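Mariner Mos1 transposase (PDB 4MDB) catalyses cut-and-paste transposition of the Mos1 element as a homodimer, here represented by its metal-dependent RNase H-fold catalytic domain in complex with raltegravir. Local coordinates at residues Leu87-Pro90 / Gly91-Val94; Tyr99-Gln102 / Leu103-Asn107; Ala195-Asp198 / Asp199-Trp203. The protein carries 1 engineered substitution. All blocks are in the same frame, centred on the assembly; numbering follows the deposited sequence.

Contact 1 of 3, residues Leu87-Pro90 / Gly91-Val94; sequences LLKP and GETV. Unlike the reference sequence in segment 87-90: Pro90 (reference Arg).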
# COMPACT_ATOMS: atom_id res chain seq x y z
N LEU A 87 1.75 -13.49 4.61
CA LEU A 87 2.45 -13.38 5.86
C LEU A 87 3.68 -14.29 5.67
O LEU A 87 3.60 -15.50 5.32
CB LEU A 87 1.54 -13.75 7.00
CG LEU A 87 2.03 -13.50 8.42
CD1 LEU A 87 2.02 -12.02 8.85
CD2 LEU A 87 1.25 -14.34 9.41
N LEU A 88 4.85 -13.68 5.74
CA LEU A 88 6.06 -14.40 5.40
C LEU A 88 6.47 -15.25 6.62
O LEU A 88 6.11 -14.95 7.76
CB LEU A 88 7.18 -13.46 4.96
CG LEU A 88 7.43 -13.08 3.47
CD1 LEU A 88 6.21 -13.05 2.59
CD2 LEU A 88 8.26 -11.82 3.27
N LYS A 89 7.23 -16.29 6.34
CA LYS A 89 7.71 -17.15 7.39
C LYS A 89 8.66 -16.36 8.26
O LYS A 89 9.40 -15.48 7.77
CB LYS A 89 8.33 -18.41 6.79
CG LYS A 89 7.30 -19.23 6.02
CD LYS A 89 7.39 -20.72 6.32
CE LYS A 89 8.68 -21.33 5.79
NZ LYS A 89 8.80 -21.22 4.30
N PRO A 90 8.64 -16.64 9.56
CA PRO A 90 9.33 -15.79 10.51
C PRO A 90 10.75 -15.42 10.13
O PRO A 90 11.52 -16.26 9.69
CB PRO A 90 9.27 -16.62 11.80
CG PRO A 90 7.93 -17.28 11.71
CD PRO A 90 7.69 -17.54 10.24
N GLY A 91 11.05 -14.12 10.24
CA GLY A 91 12.37 -13.59 9.95
C GLY A 91 12.68 -13.30 8.48
O GLY A 91 13.56 -12.52 8.21
N GLU A 92 11.94 -13.92 7.55
CA GLU A 92 12.19 -13.80 6.09
C GLU A 92 11.67 -12.45 5.57
O GLU A 92 10.70 -11.88 6.08
CB GLU A 92 11.74 -15.08 5.35
CG GLU A 92 10.78 -15.03 4.15
CD GLU A 92 10.13 -16.41 3.89
OE1 GLU A 92 10.83 -17.44 4.10
OE2 GLU A 92 8.92 -16.50 3.50
N THR A 93 12.38 -11.93 4.59
CA THR A 93 12.25 -10.57 4.12
C THR A 93 11.76 -10.66 2.66
O THR A 93 11.83 -11.72 2.04
CB THR A 93 13.67 -9.92 4.21
OG1 THR A 93 13.55 -8.51 4.37
CG2 THR A 93 14.54 -10.30 3.01
N VAL A 94 11.21 -9.57 2.15
CA VAL A 94 10.92 -9.42 0.71
C VAL A 94 12.13 -8.97 -0.12
O VAL A 94 12.65 -7.88 0.04
CB VAL A 94 9.84 -8.35 0.52
CG1 VAL A 94 9.59 -8.08 -0.97
CG2 VAL A 94 8.57 -8.83 1.22
O HOH W 1 8.90 -12.67 7.82

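Contact 2 of 3, residues Tyr99-Gln102 / Leu103-Asn107; sequences YQQQ and LINLN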
# COMPACT_ATOMS: atom_id res chain seq x y z
N TYR A 99 9.08 -10.36 -4.49
CA TYR A 99 8.11 -9.28 -4.80
C TYR A 99 7.49 -9.55 -6.19
O TYR A 99 6.28 -9.31 -6.38
CB TYR A 99 8.72 -7.88 -4.75
CG TYR A 99 7.68 -6.81 -4.66
CD1 TYR A 99 6.87 -6.71 -3.62
CD2 TYR A 99 7.59 -5.84 -5.64
CE1 TYR A 99 5.92 -5.68 -3.55
CE2 TYR A 99 6.62 -4.84 -5.58
CZ TYR A 99 5.84 -4.77 -4.49
OH TYR A 99 4.89 -3.73 -4.36
N GLN A 100 8.31 -10.02 -7.13
CA GLN A 100 7.83 -10.32 -8.47
C GLN A 100 6.75 -11.36 -8.40
O GLN A 100 5.68 -11.20 -9.00
CB GLN A 100 9.02 -10.79 -9.33
CG GLN A 100 8.75 -11.37 -10.69
CD GLN A 100 10.08 -11.42 -11.43
OE1 GLN A 100 11.07 -12.00 -10.95
NE2 GLN A 100 10.15 -10.73 -12.52
N GLN A 101 6.98 -12.42 -7.63
CA GLN A 101 5.99 -13.46 -7.45
C GLN A 101 4.71 -13.00 -6.73
O GLN A 101 3.61 -13.39 -7.07
CB GLN A 101 6.61 -14.68 -6.75
CG GLN A 101 5.77 -15.89 -6.90
CD GLN A 101 5.46 -16.19 -8.40
OE1 GLN A 101 6.35 -16.19 -9.27
NE2 GLN A 101 4.18 -16.34 -8.70
N GLN A 102 4.88 -12.13 -5.74
CA GLN A 102 3.76 -11.51 -5.13
C GLN A 102 2.87 -10.73 -6.11
O GLN A 102 1.67 -10.79 -5.97
CB GLN A 102 4.26 -10.61 -4.01
CG GLN A 102 4.73 -11.44 -2.79
CD GLN A 102 5.24 -10.57 -1.68
OE1 GLN A 102 5.74 -9.48 -1.94
NE2 GLN A 102 5.11 -11.03 -0.45
N LEU A 103 3.47 -9.94 -6.97
CA LEU A 103 2.70 -9.15 -7.93
C LEU A 103 1.93 -10.06 -8.84
O LEU A 103 0.78 -9.79 -9.16
CB LEU A 103 3.56 -8.21 -8.71
CG LEU A 103 4.32 -7.09 -7.98
CD1 LEU A 103 5.17 -6.35 -8.94
CD2 LEU A 103 3.33 -6.16 -7.34
N ILE A 104 2.60 -11.13 -9.29
CA ILE A 104 1.89 -12.13 -10.12
C ILE A 104 0.71 -12.78 -9.39
O ILE A 104 -0.37 -12.92 -9.95
CB ILE A 104 2.88 -13.14 -10.70
CG1 ILE A 104 3.76 -12.45 -11.74
CG2 ILE A 104 2.16 -14.38 -11.26
CD1 ILE A 104 5.07 -13.17 -12.06
N ASN A 105 0.86 -13.16 -8.13
CA ASN A 105 -0.21 -13.71 -7.36
C ASN A 105 -1.32 -12.69 -7.08
O ASN A 105 -2.46 -12.99 -7.09
CB ASN A 105 0.34 -14.23 -6.05
CG ASN A 105 1.31 -15.37 -6.27
OD1 ASN A 105 1.27 -15.96 -7.32
ND2 ASN A 105 2.18 -15.67 -5.31
N LEU A 106 -0.93 -11.44 -6.84
CA LEU A 106 -1.87 -10.37 -6.60
C LEU A 106 -2.75 -10.19 -7.83
O LEU A 106 -3.93 -9.97 -7.68
CB LEU A 106 -1.11 -9.02 -6.29
CG LEU A 106 -1.94 -7.70 -6.39
CD1 LEU A 106 -3.07 -7.62 -5.43
CD2 LEU A 106 -1.04 -6.48 -6.01
N ASN A 107 -2.17 -10.27 -9.02
CA ASN A 107 -2.91 -10.10 -10.26
C ASN A 107 -3.95 -11.24 -10.35
O ASN A 107 -5.07 -11.00 -10.79
CB ASN A 107 -1.95 -10.15 -11.46
CG ASN A 107 -2.64 -10.00 -12.77
OD1 ASN A 107 -2.58 -10.90 -13.68
ND2 ASN A 107 -3.30 -8.97 -12.90

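Contact 3 of 3, residues Ala195-Asp198 / Asp199-Trp203; sequences AAKD and DEFYW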
# COMPACT_ATOMS: atom_id res chain seq x y z
N ALA A 195 -11.80 -8.45 7.71
CA ALA A 195 -13.15 -8.76 7.23
C ALA A 195 -14.18 -8.01 8.04
O ALA A 195 -15.28 -7.70 7.56
CB ALA A 195 -13.36 -10.25 7.37
N ALA A 196 -13.79 -7.64 9.24
CA ALA A 196 -14.65 -6.90 10.15
C ALA A 196 -14.80 -5.42 9.82
O ALA A 196 -15.74 -4.77 10.26
CB ALA A 196 -14.20 -7.07 11.60
N LYS A 197 -13.84 -4.86 9.07
CA LYS A 197 -13.95 -3.50 8.59
C LYS A 197 -14.93 -3.47 7.48
O LYS A 197 -14.81 -4.29 6.56
CB LYS A 197 -12.59 -3.06 7.96
CG LYS A 197 -11.51 -2.97 9.01
CD LYS A 197 -11.78 -1.91 10.04
CE LYS A 197 -10.49 -1.58 10.79
NZ LYS A 197 -10.74 -0.72 11.97
N ASP A 198 -15.82 -2.49 7.53
CA ASP A 198 -16.81 -2.28 6.50
C ASP A 198 -16.17 -1.71 5.24
O ASP A 198 -15.08 -1.13 5.29
CB ASP A 198 -17.87 -1.31 6.99
CG ASP A 198 -18.74 -1.89 8.11
OD1 ASP A 198 -18.79 -3.15 8.28
OD2 ASP A 198 -19.34 -1.09 8.83
N ASP A 199 -16.86 -1.87 4.12
CA ASP A 199 -16.39 -1.35 2.84
C ASP A 199 -16.03 0.14 2.99
O ASP A 199 -15.07 0.62 2.39
CB ASP A 199 -17.46 -1.55 1.72
CG ASP A 199 -17.70 -3.01 1.35
OD1 ASP A 199 -16.95 -3.94 1.73
OD2 ASP A 199 -18.67 -3.27 0.60
N GLU A 200 -16.77 0.87 3.82
CA GLU A 200 -16.60 2.30 3.96
C GLU A 200 -15.22 2.69 4.54
O GLU A 200 -14.67 3.73 4.20
CB GLU A 200 -17.73 2.83 4.86
CG GLU A 200 -19.15 2.74 4.26
CD GLU A 200 -19.83 1.30 4.12
OE1 GLU A 200 -20.66 1.13 3.24
OE2 GLU A 200 -19.60 0.33 4.86
N PHE A 201 -14.68 1.86 5.42
CA PHE A 201 -13.36 2.11 6.00
C PHE A 201 -12.29 2.10 4.90
O PHE A 201 -11.37 2.94 4.92
CB PHE A 201 -13.06 0.98 6.97
CG PHE A 201 -11.65 0.90 7.44
CD1 PHE A 201 -11.20 1.66 8.51
CD2 PHE A 201 -10.72 0.10 6.77
CE1 PHE A 201 -9.89 1.52 8.95
CE2 PHE A 201 -9.43 -0.01 7.20
CZ PHE A 201 -9.00 0.75 8.26
N TYR A 202 -12.39 1.14 3.97
CA TYR A 202 -11.41 1.03 2.87
C TYR A 202 -11.56 2.19 1.91
O TYR A 202 -10.56 2.83 1.49
CB TYR A 202 -11.54 -0.32 2.17
CG TYR A 202 -11.16 -1.44 3.08
CD1 TYR A 202 -9.83 -1.70 3.39
CD2 TYR A 202 -12.13 -2.25 3.69
CE1 TYR A 202 -9.45 -2.71 4.24
CE2 TYR A 202 -11.73 -3.30 4.52
CZ TYR A 202 -10.41 -3.54 4.80
OH TYR A 202 -10.04 -4.63 5.64
N TRP A 203 -12.84 2.51 1.60
CA TRP A 203 -13.14 3.63 0.73
C TRP A 203 -12.55 4.95 1.31
O TRP A 203 -11.88 5.67 0.59
CB TRP A 203 -14.64 3.74 0.49
CG TRP A 203 -15.07 4.72 -0.55
CD1 TRP A 203 -15.22 4.47 -1.88
CD2 TRP A 203 -15.29 6.08 -0.37
NE1 TRP A 203 -15.58 5.61 -2.55
CE2 TRP A 203 -15.60 6.63 -1.64
CE3 TRP A 203 -15.27 6.90 0.73
CZ2 TRP A 203 -15.90 7.97 -1.80
CZ3 TRP A 203 -15.59 8.30 0.54
CH2 TRP A 203 -15.84 8.78 -0.67

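Contact 1 of 3, residues Leu87-Pro90 / Gly91-Val94
The side chain of Leu88 lies across that of Glu92 at about a right angle, its CG 3.7 Å from Glu92 OE2, while Leu88 CD2 reaches past it to Val94 CG2 at 3.6 Å. The overlap flanks a type II beta turn from Lys89 to Glu92, which Glu92 N closes by donating to Lys89 O at 3.0 Å, a worked example of a turn tied by both backbone and side chain. Pro90, where the reference sequence has Arg, and Gly91, with positive phi (83°), occupy its two central positions. Lys89 O also accepts a water that donates to Glu92 O at 2.6 Å, so a second link runs beside the direct one. The first torsion of Glu92 (chi1 127°) points the chain back toward Lys89, and its extended course beyond CG brings OE2 within 3.3 Å of Lys89 N, a weak bond. Arg98 of helix 96-113 forms a long, weak ion pair with that oxygen, and Val94 packs on Met72 and Cys74 of strand 69-78. With Lys89 NZ 4.3 Å from Glu92 OE1, too far for a salt bridge, the glutamate probably remains ionised, helped by nearby positive charge and a weak bond from one backbone N-H.

Contact 2 of 3, residues Tyr99-Gln102 / Leu103-Asn107
Gln102 O receives the N-H of Leu106 at 2.8 Å, the shortest of four successive i to i+4 backbone bonds that run from Tyr99 to Leu106. A side-chain bond spans the same interval: Gln101 NE2 donates to Asn105 OD1 at 3.2 Å. The acceptor lies nearly in the amide plane of Gln101, yet the donor stands 43° out of the Asn105 carbonyl plane and thus off its lone pairs. A bend at chi2 of Gln101 (54°) turns its amide along the helix, and the two amide planes are 52° apart. Facing inward, Leu103 CG sits over one face of the Tyr99 ring, displaced toward the rim, with Leu103 CD1 4.0 Å from Tyr99 CE2. The phenol is held by more than this leucine: its OH bonds to His128 ND1, next to the metal ligand Asp129, and its ring stacks with His134. Gln102 NE2 in turn bonds to Glu86 of the neighbouring strand. With Leu106 on Ile83 and Trp76 of the sheet and Leu103 on Leu143 of helix 137-146, this is an amphipathic helix packed between the sheet of an RNase H-like fold and a neighbouring helix, its first turns close to the active site.

Contact 3 of 3, residues Ala195-Asp198 / Asp199-Trp203
This is a local aliphatic-aromatic contact at a helix-loop-helix connection, where helix 183-196 gives way to helix 199-207 at the surface of the RNase H-like catalytic domain. Lys197, in the short linker, folds its chain back over the first turn of the second helix. A bend at its second torsion lays its methylenes over one face of the Phe201 ring, with CD above the centre, 3.8 Å from the centroid and only 9° off the normal, a CH-pi contact. Lys197 CE is 3.7 Å from Phe201 CE1. The ammonium group is displaced from the centre: NZ lies 4.4 Å from the Phe201 centroid and 31° off the normal, an off-centre cation-pi interaction, and it also bonds to Ser170 OG of helix 162-175. The lysine thereby ties the linker to a helix that carries His173, a residue important for base-specific DNA binding, whose side chain is about 9 Å from that of Lys197 (side chain to side chain).

Tyr202 completes the aromatic pair. Phe201 CD2 stands over the centre of its ring, and Lys197 CB meets Tyr202 CE2 at 3.6 Å. The phenol OH bonds back to Phe194 O, joining the second helix to the last turn of the first, while both rings touch Leu167 of helix 162-175. The backbone contributes one bond across the junction, from Phe201 N to Asp198 O at 3.0 Å.

Asp198 and Glu200, both exposed, bring like charges near each other, which may slightly raise the proton affinity of one of them. Their carboxylate planes are turned 80° apart, with Asp198 OD2 4.2 Å from Glu200 OE2.

The three contacts illustrate how local chemistry follows position in the fold. Contacts 1 and 3 lie at the surface, each in a linker: a strand-to-helix turn in the first, a helix-to-helix junction in the last. Contact 2 is partly buried within one helix. Contacts 1 and 2 are joined, Leu88 CD1 packing on Gln102 NE2 at 3.8 Å and Val94 on Tyr99, and both approach the magnesium site. Contact 3 stands apart, its nearest atoms about 13 Å from contact 2. A backbone bond, seconded by a water and a weakly bound carboxylate, ties the turn; repeated backbone bonds and an amide pair bind the helix; a lysine laid over a phenylalanine ring closes the junction.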